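Local coordinates for deacetylase EF_0837 (Enterococcus faecalis, PDB 2ICS), which is a binuclear zinc amidohydrolase that deacetylates acetyl-(R)-mandelate in vitro, though with very low efficiency, at residues F64-L69 / Y101-Q106; A94-E99 / G121-D126; I117-I122 / A136-K141. All coordinates share one frame; numbering follows the deposited sequence.

The three contacts lie where the loops following parallel strands 51-61, 83-89 and 110-114 of the TIM barrel meet. Interactions 1 and 2 have centres about 11 Å apart and both use helix 97-105; their segments alternate along the chain, and Met67 touches Asn96 and Val123 between them. Interaction 3 lies about 8 Å from interaction 2, centre to centre, and shares Gly121 and Ile122 with it, whereas its centre is about 17 Å from that of interaction 1, which closes before interaction 3 opens. Successive barrel loops are thereby joined, from 64-69, just after the zinc ligands His60 and His62, to 121-126, which brings Gln125 to the adenine.

Interaction 1. Residues F64-L69 / Y101-Q106; sequences FEKMAL and YDLAQQ
Leu103 of helix 97-105 reaches Phe64, Glu65 and Lys66 with a single methyl group. Its CB and CG find no atom of 64-69 within 4.2 Å; the approach begins beyond them. With chi2 at 175°, CD1 is the far end of an extended CA-CB-CG-CD1 chain and makes the contacts with the loop. CD1 lies 3.7 Å from Glu65 CG and equally 3.7 Å from Lys66 CG, so the aliphatic roots of two charged side chains meet it side by side. It also meets the Phe64 ring at its edge, in the ring plane, 4.0 Å from CE2. Each of the three side chains crosses Leu103 at about a right angle. The loop side is shaped by a type I beta turn, Phe64 to Met67, in the segment that follows barrel strand 51-61 and its zinc ligands His60 and His62. Met67 N gives its turn bond to Phe64 O over 3.1 Å, and the same nitrogen stands 4.2 Å above the centre of one face of the Phe64 ring. Phe100, from the helix that carries Leu103, brings its own ring against Phe64 with the planes about 30° apart, and Glu99 touches both Phe64 and Lys66.

Interaction 2. Residues A94-E99 / G121-D126; sequences AENIHE and GIVAQD. With ADE (adenine), chain D.
A chi1 of 46° places Asn96 CG between the backbone N and the carbonyl carbon, and a chi2 of -7° eclipses OD1 with CA, leaving ND2 as the outer corner of the amide that faces Gly121 and Val123. ND2 comes within 4.3 Å of Val123 CG1, a van der Waals approach. Asn96 OD1 is also 4.3 Å from Gly121 N, too long for a hydrogen bond. The buried amide is satisfied by main-chain groups beside the segments: OD1 accepts from Gly93 N, and ND2 donates to Trp120 O. One planar group thus bridges the loop after strand 83-89 and the loop after strand 110-114. Although Asn96 occupies the N-cap position of helix 97-105, its side chain makes no capping bond.

Farther along 121-126, Gln125 belongs to the adenine pocket. Its NE2 is 3.4 Å from N3 of adenine and 3.6 Å from C4 of adenine. The amide plane is tilted roughly 44° to the base. NE2 stands above the plane but outside the rim of the purine beside N3, a contact rather than an in-plane bond. Arg156, the transition state stabilizer by similarity, is touched by both Gln125 and Ile122.

Backbone bonds from Glu95 to Lys119 and from Ile122 to Thr91 join the same two loops, while Ala94 packs on helix 136-145 and His98 hydrogen-bonds Glu145 at that helix's far end, so the contact lies between the start of helix 97-105 and helix 136-145.

Interaction 3. Residues I117-I122 / A136-K141; sequences ISKWGI and ASLVKK
The flat group at this contact is the peptide joining Ile117 to Ser118, and Val139 CG2 comes at its rim, between Ile117 CA and Ile117 O and out of the peptide plane. There it is 4.0 Å from Ile117 O and also 4.0 Å from Ile117 CA. No atom of 136-141 makes a polar bond to this group, so the methyl simply rests against the main chain.

One helix residue earlier, Leu138 puts CD1 against the side chain of Lys119. The methyl lies 3.7 Å from Lys119 CB and 3.6 Å from Lys119 CD, spanning the alkyl chain across CG, and the two side chains cross at a slant. Lys119 has chi1 at 64°, with CG between the backbone N and the carbonyl carbon, and continues extended through CD, giving Leu138 a straight hydrocarbon stem to lie on. The ammonium end leads away from the helix. A type I beta turn from Ser118 to Gly121, closed by Gly121 N to Ser118 O at 2.8 Å, sets the course of this loop, and Ser118 OG bonds Glu127 O to tie it to the later part of the same excursion.

The loop thus leaves strand 110-114, turns, and packs against helix 136-145, into which the chain later leads. Ile176 of helix 168-178 packs on Ile117, Ala136 and Val139, linking the contact to helix 168-178.

Interaction 1. Residues F64-L69 / Y101-Q106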
ATOM      1  N   PHE A  64      -4.415   4.957  12.607  1.00 31.30           N
ATOM      2  CA  PHE A  64      -4.468   6.029  13.599  1.00 33.95           C
ATOM      3  C   PHE A  64      -5.268   5.354  14.713  1.00 34.46           C
ATOM      4  O   PHE A  64      -6.494   5.280  14.638  1.00 34.84           O
ATOM      5  CB  PHE A  64      -5.236   7.247  13.069  1.00 34.11           C
ATOM      6  CG  PHE A  64      -5.381   8.363  14.078  1.00 35.99           C
ATOM      7  CD1 PHE A  64      -6.262   9.416  13.847  1.00 37.05           C
ATOM      8  CD2 PHE A  64      -4.640   8.364  15.262  1.00 35.28           C
ATOM      9  CE1 PHE A  64      -6.407  10.455  14.773  1.00 36.32           C
ATOM     10  CE2 PHE A  64      -4.779   9.394  16.195  1.00 34.14           C
ATOM     11  CZ  PHE A  64      -5.663  10.441  15.950  1.00 35.74           C
ATOM     12  N   GLU A  65      -4.572   4.858  15.734  1.00 35.73           N
ATOM     13  CA  GLU A  65      -5.221   4.126  16.822  1.00 38.35           C
ATOM     14  C   GLU A  65      -6.316   4.843  17.619  1.00 38.97           C
ATOM     15  O   GLU A  65      -7.106   4.191  18.306  1.00 39.20           O
ATOM     16  CB  GLU A  65      -4.164   3.566  17.789  1.00 38.18           C
ATOM     17  CG  GLU A  65      -3.472   4.601  18.664  1.00 39.65           C
ATOM     18  CD  GLU A  65      -2.532   3.966  19.679  1.00 42.40           C
ATOM     19  OE1 GLU A  65      -1.425   3.529  19.296  1.00 43.76           O
ATOM     20  OE2 GLU A  65      -2.907   3.894  20.867  1.00 44.34           O
ATOM     21  N   LYS A  66      -6.381   6.167  17.526  1.00 40.95           N
ATOM     22  CA  LYS A  66      -7.395   6.918  18.264  1.00 44.34           C
ATOM     23  C   LYS A  66      -8.696   7.166  17.500  1.00 45.67           C
ATOM     24  O   LYS A  66      -9.653   7.693  18.066  1.00 46.13           O
ATOM     25  CB  LYS A  66      -6.825   8.258  18.740  1.00 44.59           C
ATOM     26  CG  LYS A  66      -5.763   8.133  19.819  1.00 45.82           C
ATOM     27  CD  LYS A  66      -6.304   7.401  21.039  1.00 47.29           C
ATOM     28  CE  LYS A  66      -5.300   7.417  22.178  1.00 49.87           C
ATOM     29  NZ  LYS A  66      -4.989   8.812  22.608  1.00 49.92           N
HETATM   30  N   MSE A  67      -8.733   6.784  16.227  1.00 47.78           N
HETATM   31  CA  MSE A  67      -9.930   6.977  15.406  1.00 49.10           C
HETATM   32  C   MSE A  67     -11.031   6.005  15.808  1.00 48.31           C
HETATM   33  O   MSE A  67     -10.761   4.878  16.213  1.00 47.16           O
HETATM   34  CB  MSE A  67      -9.594   6.807  13.919  1.00 52.76           C
HETATM   35  CG  MSE A  67     -10.741   7.125  12.958  1.00 57.85           C
HETATM   36 SE   MSE A  67     -11.477   8.922  13.148  1.00 68.53          SE
HETATM   37  CE  MSE A  67      -9.958   9.953  12.543  1.00 60.59           C
ATOM     38  N   ALA A  68     -12.273   6.461  15.674  1.00 48.70           N
ATOM     39  CA  ALA A  68     -13.469   5.705  16.034  1.00 48.43           C
ATOM     40  C   ALA A  68     -13.469   4.215  15.728  1.00 48.54           C
ATOM     41  O   ALA A  68     -13.025   3.406  16.543  1.00 50.66           O
ATOM     42  CB  ALA A  68     -14.691   6.354  15.398  1.00 49.72           C
ATOM     43  N   LEU A  69     -13.988   3.854  14.561  1.00 46.57           N
ATOM     44  CA  LEU A  69     -14.077   2.450  14.173  1.00 46.02           C
ATOM     45  C   LEU A  69     -12.960   2.043  13.220  1.00 44.67           C
ATOM     46  O   LEU A  69     -12.371   0.973  13.352  1.00 43.85           O
ATOM     47  CB  LEU A  69     -15.426   2.183  13.500  1.00 47.48           C
ATOM     48  CG  LEU A  69     -16.676   2.829  14.109  1.00 48.72           C
ATOM     49  CD1 LEU A  69     -17.914   2.303  13.393  1.00 49.89           C
ATOM     50  CD2 LEU A  69     -16.758   2.520  15.598  1.00 49.55           C
ATOM     51  N   TYR A 101       0.283  11.975  13.963  1.00 37.39           N
ATOM     52  CA  TYR A 101       1.725  12.044  13.755  1.00 40.02           C
ATOM     53  C   TYR A 101       2.524  11.743  15.025  1.00 42.01           C
ATOM     54  O   TYR A 101       3.511  11.007  14.982  1.00 42.17           O
ATOM     55  CB  TYR A 101       2.115  13.427  13.235  1.00 41.09           C
ATOM     56  CG  TYR A 101       3.608  13.630  13.086  1.00 43.78           C
ATOM     57  CD1 TYR A 101       4.328  12.965  12.095  1.00 44.55           C
ATOM     58  CD2 TYR A 101       4.301  14.483  13.942  1.00 44.42           C
ATOM     59  CE1 TYR A 101       5.705  13.147  11.960  1.00 45.97           C
ATOM     60  CE2 TYR A 101       5.677  14.671  13.816  1.00 46.03           C
ATOM     61  CZ  TYR A 101       6.372  14.003  12.825  1.00 45.93           C
ATOM     62  OH  TYR A 101       7.731  14.193  12.700  1.00 46.34           O
ATOM     63  N   ASP A 102       2.100  12.316  16.148  1.00 42.47           N
ATOM     64  CA  ASP A 102       2.798  12.106  17.411  1.00 44.36           C
ATOM     65  C   ASP A 102       2.815  10.638  17.823  1.00 44.06           C
ATOM     66  O   ASP A 102       3.830  10.134  18.301  1.00 44.14           O
ATOM     67  CB  ASP A 102       2.166  12.947  18.528  1.00 47.08           C
ATOM     68  CG  ASP A 102       2.304  14.440  18.287  1.00 47.58           C
ATOM     69  OD1 ASP A 102       3.389  14.881  17.846  1.00 47.40           O
ATOM     70  OD2 ASP A 102       1.328  15.176  18.555  1.00 50.58           O
ATOM     71  N   LEU A 103       1.687   9.957  17.650  1.00 43.66           N
ATOM     72  CA  LEU A 103       1.606   8.545  18.000  1.00 43.59           C
ATOM     73  C   LEU A 103       2.414   7.721  17.015  1.00 43.98           C
ATOM     74  O   LEU A 103       3.077   6.758  17.394  1.00 44.32           O
ATOM     75  CB  LEU A 103       0.154   8.065  17.984  1.00 42.67           C
ATOM     76  CG  LEU A 103      -0.748   8.551  19.118  1.00 43.38           C
ATOM     77  CD1 LEU A 103      -2.174   8.088  18.878  1.00 41.05           C
ATOM     78  CD2 LEU A 103      -0.227   8.017  20.441  1.00 43.02           C
ATOM     79  N   ALA A 104       2.355   8.111  15.745  1.00 44.55           N
ATOM     80  CA  ALA A 104       3.059   7.409  14.677  1.00 44.59           C
ATOM     81  C   ALA A 104       4.570   7.324  14.874  1.00 44.50           C
ATOM     82  O   ALA A 104       5.223   6.451  14.306  1.00 45.05           O
ATOM     83  CB  ALA A 104       2.751   8.070  13.334  1.00 44.07           C
ATOM     84  N   GLN A 105       5.126   8.227  15.674  1.00 44.45           N
ATOM     85  CA  GLN A 105       6.565   8.238  15.915  1.00 43.98           C
ATOM     86  C   GLN A 105       7.054   7.142  16.854  1.00 42.73           C
ATOM     87  O   GLN A 105       8.177   6.665  16.723  1.00 44.12           O
ATOM     88  CB  GLN A 105       6.994   9.599  16.468  1.00 46.50           C
ATOM     89  CG  GLN A 105       6.611  10.761  15.580  1.00 49.57           C
ATOM     90  CD  GLN A 105       6.881  10.473  14.117  1.00 52.80           C
ATOM     91  OE1 GLN A 105       8.015  10.187  13.724  1.00 54.77           O
ATOM     92  NE2 GLN A 105       5.835  10.537  13.300  1.00 54.55           N
ATOM     93  N   GLN A 106       6.214   6.738  17.798  1.00 41.12           N
ATOM     94  CA  GLN A 106       6.599   5.710  18.761  1.00 40.75           C
ATOM     95  C   GLN A 106       6.526   4.287  18.203  1.00 37.88           C
ATOM     96  O   GLN A 106       6.898   3.329  18.882  1.00 37.61           O
ATOM     97  CB  GLN A 106       5.724   5.819  20.017  1.00 42.70           C
ATOM     98  CG  GLN A 106       4.238   5.632  19.756  1.00 48.62           C
ATOM     99  CD  GLN A 106       3.393   5.676  21.025  1.00 52.76           C
ATOM    100  OE1 GLN A 106       3.399   6.670  21.762  1.00 54.50           O
ATOM    101  NE2 GLN A 106       2.657   4.596  21.283  1.00 52.01           N
TER

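Interaction 2. Residues A94-E99 / G121-D126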
ATOM      1  N   ALA A  94      -6.330  17.682   8.049  1.00 33.33           N
ATOM      2  CA  ALA A  94      -5.435  18.677   8.636  1.00 34.78           C
ATOM      3  C   ALA A  94      -5.704  18.941  10.119  1.00 36.79           C
ATOM      4  O   ALA A  94      -4.786  19.262  10.868  1.00 39.63           O
ATOM      5  CB  ALA A  94      -5.538  19.984   7.858  1.00 33.64           C
ATOM      6  N   GLU A  95      -6.953  18.795  10.545  1.00 37.27           N
ATOM      7  CA  GLU A  95      -7.320  19.062  11.931  1.00 38.78           C
ATOM      8  C   GLU A  95      -6.925  18.001  12.957  1.00 38.46           C
ATOM      9  O   GLU A  95      -6.922  18.276  14.159  1.00 38.89           O
ATOM     10  CB  GLU A  95      -8.827  19.319  12.021  1.00 40.83           C
ATOM     11  CG  GLU A  95      -9.290  20.577  11.288  1.00 44.62           C
ATOM     12  CD  GLU A  95      -8.887  21.864  11.999  1.00 46.85           C
ATOM     13  OE1 GLU A  95      -9.343  22.083  13.145  1.00 48.05           O
ATOM     14  OE2 GLU A  95      -8.118  22.658  11.414  1.00 47.27           O
ATOM     15  N   ASN A  96      -6.598  16.794  12.507  1.00 35.30           N
ATOM     16  CA  ASN A  96      -6.216  15.749  13.450  1.00 33.03           C
ATOM     17  C   ASN A  96      -4.963  14.959  13.083  1.00 33.61           C
ATOM     18  O   ASN A  96      -4.561  14.054  13.808  1.00 33.79           O
ATOM     19  CB  ASN A  96      -7.395  14.794  13.683  1.00 31.84           C
ATOM     20  CG  ASN A  96      -8.089  14.368  12.388  1.00 32.16           C
ATOM     21  OD1 ASN A  96      -7.785  14.866  11.299  1.00 28.10           O
ATOM     22  ND2 ASN A  96      -9.038  13.447  12.511  1.00 28.82           N
ATOM     23  N   ILE A  97      -4.321  15.323  11.981  1.00 34.54           N
ATOM     24  CA  ILE A  97      -3.125  14.614  11.545  1.00 35.98           C
ATOM     25  C   ILE A  97      -1.948  14.742  12.525  1.00 37.05           C
ATOM     26  O   ILE A  97      -1.107  13.840  12.624  1.00 34.27           O
ATOM     27  CB  ILE A  97      -2.700  15.090  10.140  1.00 36.35           C
ATOM     28  CG1 ILE A  97      -1.622  14.160   9.586  1.00 36.12           C
ATOM     29  CG2 ILE A  97      -2.219  16.540  10.200  1.00 36.36           C
ATOM     30  CD1 ILE A  97      -1.444  14.266   8.094  1.00 34.84           C
ATOM     31  N   HIS A  98      -1.892  15.855  13.252  1.00 37.53           N
ATOM     32  CA  HIS A  98      -0.822  16.067  14.220  1.00 37.30           C
ATOM     33  C   HIS A  98      -0.921  15.082  15.378  1.00 37.32           C
ATOM     34  O   HIS A  98       0.087  14.530  15.821  1.00 37.07           O
ATOM     35  CB  HIS A  98      -0.857  17.504  14.738  1.00 38.65           C
ATOM     36  CG  HIS A  98      -0.107  18.471  13.876  1.00 37.93           C
ATOM     37  ND1 HIS A  98       1.269  18.565  13.890  1.00 35.77           N
ATOM     38  CD2 HIS A  98      -0.536  19.358  12.948  1.00 36.89           C
ATOM     39  CE1 HIS A  98       1.654  19.468  13.007  1.00 37.21           C
ATOM     40  NE2 HIS A  98       0.579  19.964  12.421  1.00 37.54           N
ATOM     41  N   GLU A  99      -2.134  14.856  15.865  1.00 36.89           N
ATOM     42  CA  GLU A  99      -2.331  13.918  16.959  1.00 38.30           C
ATOM     43  C   GLU A  99      -1.912  12.529  16.481  1.00 38.40           C
ATOM     44  O   GLU A  99      -1.369  11.730  17.246  1.00 38.25           O
ATOM     45  CB  GLU A  99      -3.798  13.893  17.380  1.00 40.60           C
ATOM     46  CG  GLU A  99      -4.046  13.165  18.685  1.00 42.54           C
ATOM     47  CD  GLU A  99      -5.515  12.916  18.937  1.00 46.61           C
ATOM     48  OE1 GLU A  99      -6.345  13.706  18.432  1.00 48.39           O
ATOM     49  OE2 GLU A  99      -5.842  11.940  19.649  1.00 47.86           O
ATOM     50  N   GLY A 121     -10.804  14.222   8.344  1.00 36.42           N
ATOM     51  CA  GLY A 121     -10.585  12.860   7.902  1.00 37.61           C
ATOM     52  C   GLY A 121     -11.877  12.070   7.796  1.00 37.57           C
ATOM     53  O   GLY A 121     -12.920  12.601   7.420  1.00 35.57           O
ATOM     54  N   ILE A 122     -11.808  10.794   8.147  1.00 38.53           N
ATOM     55  CA  ILE A 122     -12.965   9.911   8.066  1.00 42.46           C
ATOM     56  C   ILE A 122     -13.763   9.806   9.363  1.00 43.17           C
ATOM     57  O   ILE A 122     -14.327   8.754   9.647  1.00 43.46           O
ATOM     58  CB  ILE A 122     -12.524   8.495   7.674  1.00 41.76           C
ATOM     59  CG1 ILE A 122     -11.568   7.970   8.748  1.00 42.73           C
ATOM     60  CG2 ILE A 122     -11.853   8.507   6.301  1.00 40.56           C
ATOM     61  CD1 ILE A 122     -10.898   6.680   8.409  1.00 44.37           C
ATOM     62  N   VAL A 123     -13.810  10.878  10.150  1.00 46.20           N
ATOM     63  CA  VAL A 123     -14.559  10.852  11.409  1.00 48.55           C
ATOM     64  C   VAL A 123     -15.951  10.274  11.166  1.00 49.54           C
ATOM     65  O   VAL A 123     -16.350   9.299  11.802  1.00 49.92           O
ATOM     66  CB  VAL A 123     -14.690  12.265  12.020  1.00 48.69           C
ATOM     67  CG1 VAL A 123     -13.327  12.750  12.486  1.00 50.56           C
ATOM     68  CG2 VAL A 123     -15.269  13.229  10.997  1.00 51.36           C
ATOM     69  N   ALA A 124     -16.684  10.881  10.242  1.00 50.22           N
ATOM     70  CA  ALA A 124     -18.010  10.398   9.896  1.00 52.31           C
ATOM     71  C   ALA A 124     -17.803   9.462   8.711  1.00 52.02           C
ATOM     72  O   ALA A 124     -16.668   9.160   8.354  1.00 53.59           O
ATOM     73  CB  ALA A 124     -18.910  11.562   9.502  1.00 54.04           C
ATOM     74  N   GLN A 125     -18.886   9.001   8.103  1.00 52.07           N
ATOM     75  CA  GLN A 125     -18.763   8.111   6.956  1.00 51.12           C
ATOM     76  C   GLN A 125     -18.820   8.920   5.664  1.00 48.47           C
ATOM     77  O   GLN A 125     -18.305   8.495   4.632  1.00 47.70           O
ATOM     78  CB  GLN A 125     -19.891   7.075   6.966  1.00 54.78           C
ATOM     79  CG  GLN A 125     -19.883   6.116   5.774  1.00 58.86           C
ATOM     80  CD  GLN A 125     -18.659   5.214   5.741  1.00 61.03           C
ATOM     81  OE1 GLN A 125     -18.413   4.446   6.676  1.00 62.07           O
ATOM     82  NE2 GLN A 125     -17.887   5.299   4.660  1.00 59.95           N
ATOM     83  N   ASP A 126     -19.441  10.092   5.736  1.00 45.41           N
ATOM     84  CA  ASP A 126     -19.595  10.962   4.572  1.00 42.37           C
ATOM     85  C   ASP A 126     -18.855  12.285   4.727  1.00 39.92           C
ATOM     86  O   ASP A 126     -19.463  13.354   4.665  1.00 38.55           O
ATOM     87  CB  ASP A 126     -21.084  11.231   4.331  1.00 43.56           C
ATOM     88  CG  ASP A 126     -21.789  11.802   5.563  1.00 45.49           C
ATOM     89  OD1 ASP A 126     -23.010  12.068   5.481  1.00 45.16           O
ATOM     90  OD2 ASP A 126     -21.129  11.985   6.611  1.00 44.19           O
TER
HETATM   91  N9  ADE D1114     -17.906   2.227   2.232  1.00 80.38           N
HETATM   92  C8  ADE D1114     -17.488   2.243   0.930  1.00 80.76           C
HETATM   93  N7  ADE D1114     -16.185   2.258   0.872  1.00 80.58           N
HETATM   94  C5  ADE D1114     -15.679   2.254   2.129  1.00 79.77           C
HETATM   95  C6  ADE D1114     -14.371   2.265   2.696  1.00 78.32           C
HETATM   96  N6  ADE D1114     -13.250   2.285   1.882  1.00 75.94           N
HETATM   97  N1  ADE D1114     -14.246   2.256   4.045  1.00 78.38           N
HETATM   98  C2  ADE D1114     -15.318   2.236   4.855  1.00 78.95           C
HETATM   99  N3  ADE D1114     -16.563   2.226   4.364  1.00 79.74           N
HETATM  100  C4  ADE D1114     -16.787   2.234   3.028  1.00 80.07           C

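Interaction 3. Residues I117-I122 / A136-K141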
ATOM      1  N   ILE A 117      -8.562  15.263   2.129  1.00 29.50           N
ATOM      2  CA  ILE A 117      -8.871  16.633   1.734  1.00 29.50           C
ATOM      3  C   ILE A 117      -9.931  17.241   2.650  1.00 30.75           C
ATOM      4  O   ILE A 117     -10.123  18.454   2.662  1.00 30.77           O
ATOM      5  CB  ILE A 117      -9.343  16.711   0.272  1.00 28.67           C
ATOM      6  CG1 ILE A 117     -10.564  15.816   0.060  1.00 26.72           C
ATOM      7  CG2 ILE A 117      -8.201  16.314  -0.646  1.00 25.63           C
ATOM      8  CD1 ILE A 117     -11.185  15.961  -1.311  1.00 26.15           C
ATOM      9  N   SER A 118     -10.617  16.392   3.414  1.00 31.95           N
ATOM     10  CA  SER A 118     -11.628  16.851   4.370  1.00 34.48           C
ATOM     11  C   SER A 118     -10.908  16.991   5.720  1.00 35.21           C
ATOM     12  O   SER A 118     -10.417  16.003   6.271  1.00 34.89           O
ATOM     13  CB  SER A 118     -12.760  15.830   4.478  1.00 33.65           C
ATOM     14  OG  SER A 118     -13.834  16.351   5.238  1.00 37.38           O
ATOM     15  N   LYS A 119     -10.854  18.211   6.247  1.00 37.29           N
ATOM     16  CA  LYS A 119     -10.139  18.499   7.495  1.00 38.58           C
ATOM     17  C   LYS A 119     -10.243  17.543   8.686  1.00 39.17           C
ATOM     18  O   LYS A 119      -9.304  17.456   9.479  1.00 39.92           O
ATOM     19  CB  LYS A 119     -10.441  19.927   7.970  1.00 39.59           C
ATOM     20  CG  LYS A 119     -11.882  20.231   8.363  1.00 41.31           C
ATOM     21  CD  LYS A 119     -11.934  21.597   9.061  1.00 44.20           C
ATOM     22  CE  LYS A 119     -13.350  22.050   9.406  1.00 47.42           C
ATOM     23  NZ  LYS A 119     -14.079  22.607   8.226  1.00 49.88           N
ATOM     24  N   TRP A 120     -11.354  16.829   8.837  1.00 38.84           N
ATOM     25  CA  TRP A 120     -11.460  15.907   9.964  1.00 39.29           C
ATOM     26  C   TRP A 120     -11.255  14.449   9.570  1.00 37.67           C
ATOM     27  O   TRP A 120     -11.485  13.542  10.367  1.00 36.26           O
ATOM     28  CB  TRP A 120     -12.809  16.065  10.678  1.00 43.15           C
ATOM     29  CG  TRP A 120     -12.935  17.376  11.393  1.00 45.46           C
ATOM     30  CD1 TRP A 120     -13.631  18.474  10.977  1.00 46.52           C
ATOM     31  CD2 TRP A 120     -12.296  17.745  12.619  1.00 46.47           C
ATOM     32  NE1 TRP A 120     -13.460  19.508  11.868  1.00 48.90           N
ATOM     33  CE2 TRP A 120     -12.646  19.086  12.885  1.00 47.33           C
ATOM     34  CE3 TRP A 120     -11.458  17.070  13.519  1.00 47.96           C
ATOM     35  CZ2 TRP A 120     -12.185  19.771  14.016  1.00 48.92           C
ATOM     36  CZ3 TRP A 120     -11.000  17.752  14.647  1.00 49.42           C
ATOM     37  CH2 TRP A 120     -11.366  19.090  14.883  1.00 48.52           C
ATOM     38  N   GLY A 121     -10.804  14.222   8.344  1.00 36.42           N
ATOM     39  CA  GLY A 121     -10.585  12.860   7.902  1.00 37.61           C
ATOM     40  C   GLY A 121     -11.877  12.070   7.796  1.00 37.57           C
ATOM     41  O   GLY A 121     -12.920  12.601   7.420  1.00 35.57           O
ATOM     42  N   ILE A 122     -11.808  10.794   8.147  1.00 38.53           N
ATOM     43  CA  ILE A 122     -12.965   9.911   8.066  1.00 42.46           C
ATOM     44  C   ILE A 122     -13.763   9.806   9.363  1.00 43.17           C
ATOM     45  O   ILE A 122     -14.327   8.754   9.647  1.00 43.46           O
ATOM     46  CB  ILE A 122     -12.524   8.495   7.674  1.00 41.76           C
ATOM     47  CG1 ILE A 122     -11.568   7.970   8.748  1.00 42.73           C
ATOM     48  CG2 ILE A 122     -11.853   8.507   6.301  1.00 40.56           C
ATOM     49  CD1 ILE A 122     -10.898   6.680   8.409  1.00 44.37           C
ATOM     50  N   ALA A 136      -8.808  23.891   1.046  1.00 41.25           N
ATOM     51  CA  ALA A 136      -7.502  23.755   0.409  1.00 42.33           C
ATOM     52  C   ALA A 136      -6.394  24.293   1.312  1.00 43.27           C
ATOM     53  O   ALA A 136      -5.333  23.678   1.444  1.00 42.69           O
ATOM     54  CB  ALA A 136      -7.492  24.499  -0.926  1.00 41.21           C
ATOM     55  N   SER A 137      -6.653  25.439   1.933  1.00 42.69           N
ATOM     56  CA  SER A 137      -5.681  26.074   2.811  1.00 44.16           C
ATOM     57  C   SER A 137      -5.218  25.170   3.934  1.00 43.38           C
ATOM     58  O   SER A 137      -4.021  25.077   4.208  1.00 43.19           O
ATOM     59  CB  SER A 137      -6.267  27.355   3.415  1.00 44.78           C
ATOM     60  OG  SER A 137      -6.486  28.326   2.408  1.00 49.24           O
ATOM     61  N   LEU A 138      -6.165  24.513   4.592  1.00 42.92           N
ATOM     62  CA  LEU A 138      -5.819  23.633   5.699  1.00 43.20           C
ATOM     63  C   LEU A 138      -4.942  22.471   5.252  1.00 42.95           C
ATOM     64  O   LEU A 138      -4.062  22.032   5.991  1.00 43.57           O
ATOM     65  CB  LEU A 138      -7.084  23.098   6.376  1.00 42.78           C
ATOM     66  CG  LEU A 138      -8.045  24.138   6.959  1.00 43.01           C
ATOM     67  CD1 LEU A 138      -9.109  23.425   7.785  1.00 41.77           C
ATOM     68  CD2 LEU A 138      -7.281  25.134   7.825  1.00 41.26           C
ATOM     69  N   VAL A 139      -5.178  21.976   4.042  1.00 42.27           N
ATOM     70  CA  VAL A 139      -4.388  20.863   3.531  1.00 43.03           C
ATOM     71  C   VAL A 139      -2.964  21.328   3.261  1.00 43.10           C
ATOM     72  O   VAL A 139      -2.002  20.647   3.616  1.00 43.66           O
ATOM     73  CB  VAL A 139      -4.999  20.279   2.234  1.00 42.39           C
ATOM     74  CG1 VAL A 139      -4.068  19.229   1.645  1.00 40.93           C
ATOM     75  CG2 VAL A 139      -6.356  19.652   2.539  1.00 42.15           C
ATOM     76  N   LYS A 140      -2.839  22.496   2.636  1.00 43.47           N
ATOM     77  CA  LYS A 140      -1.535  23.072   2.324  1.00 42.97           C
ATOM     78  C   LYS A 140      -0.704  23.236   3.593  1.00 42.20           C
ATOM     79  O   LYS A 140       0.488  22.924   3.613  1.00 41.24           O
ATOM     80  CB  LYS A 140      -1.708  24.435   1.646  1.00 43.08           C
ATOM     81  CG  LYS A 140      -0.413  25.230   1.527  1.00 45.64           C
ATOM     82  CD  LYS A 140       0.055  25.377   0.086  1.00 46.54           C
ATOM     83  CE  LYS A 140      -0.771  26.398  -0.665  1.00 45.87           C
ATOM     84  NZ  LYS A 140      -0.187  26.666  -2.005  1.00 47.05           N
ATOM     85  N   LYS A 141      -1.342  23.725   4.651  1.00 41.33           N
ATOM     86  CA  LYS A 141      -0.658  23.930   5.920  1.00 41.33           C
ATOM     87  C   LYS A 141      -0.137  22.623   6.499  1.00 39.44           C
ATOM     88  O   LYS A 141       0.959  22.575   7.055  1.00 39.66           O
ATOM     89  CB  LYS A 141      -1.593  24.610   6.925  1.00 44.63           C
ATOM     90  CG  LYS A 141      -1.987  26.025   6.518  1.00 50.55           C
ATOM     91  CD  LYS A 141      -2.843  26.717   7.570  1.00 53.10           C
ATOM     92  CE  LYS A 141      -3.244  28.114   7.107  1.00 54.57           C
ATOM     93  NZ  LYS A 141      -4.179  28.775   8.060  1.00 57.10           N
TER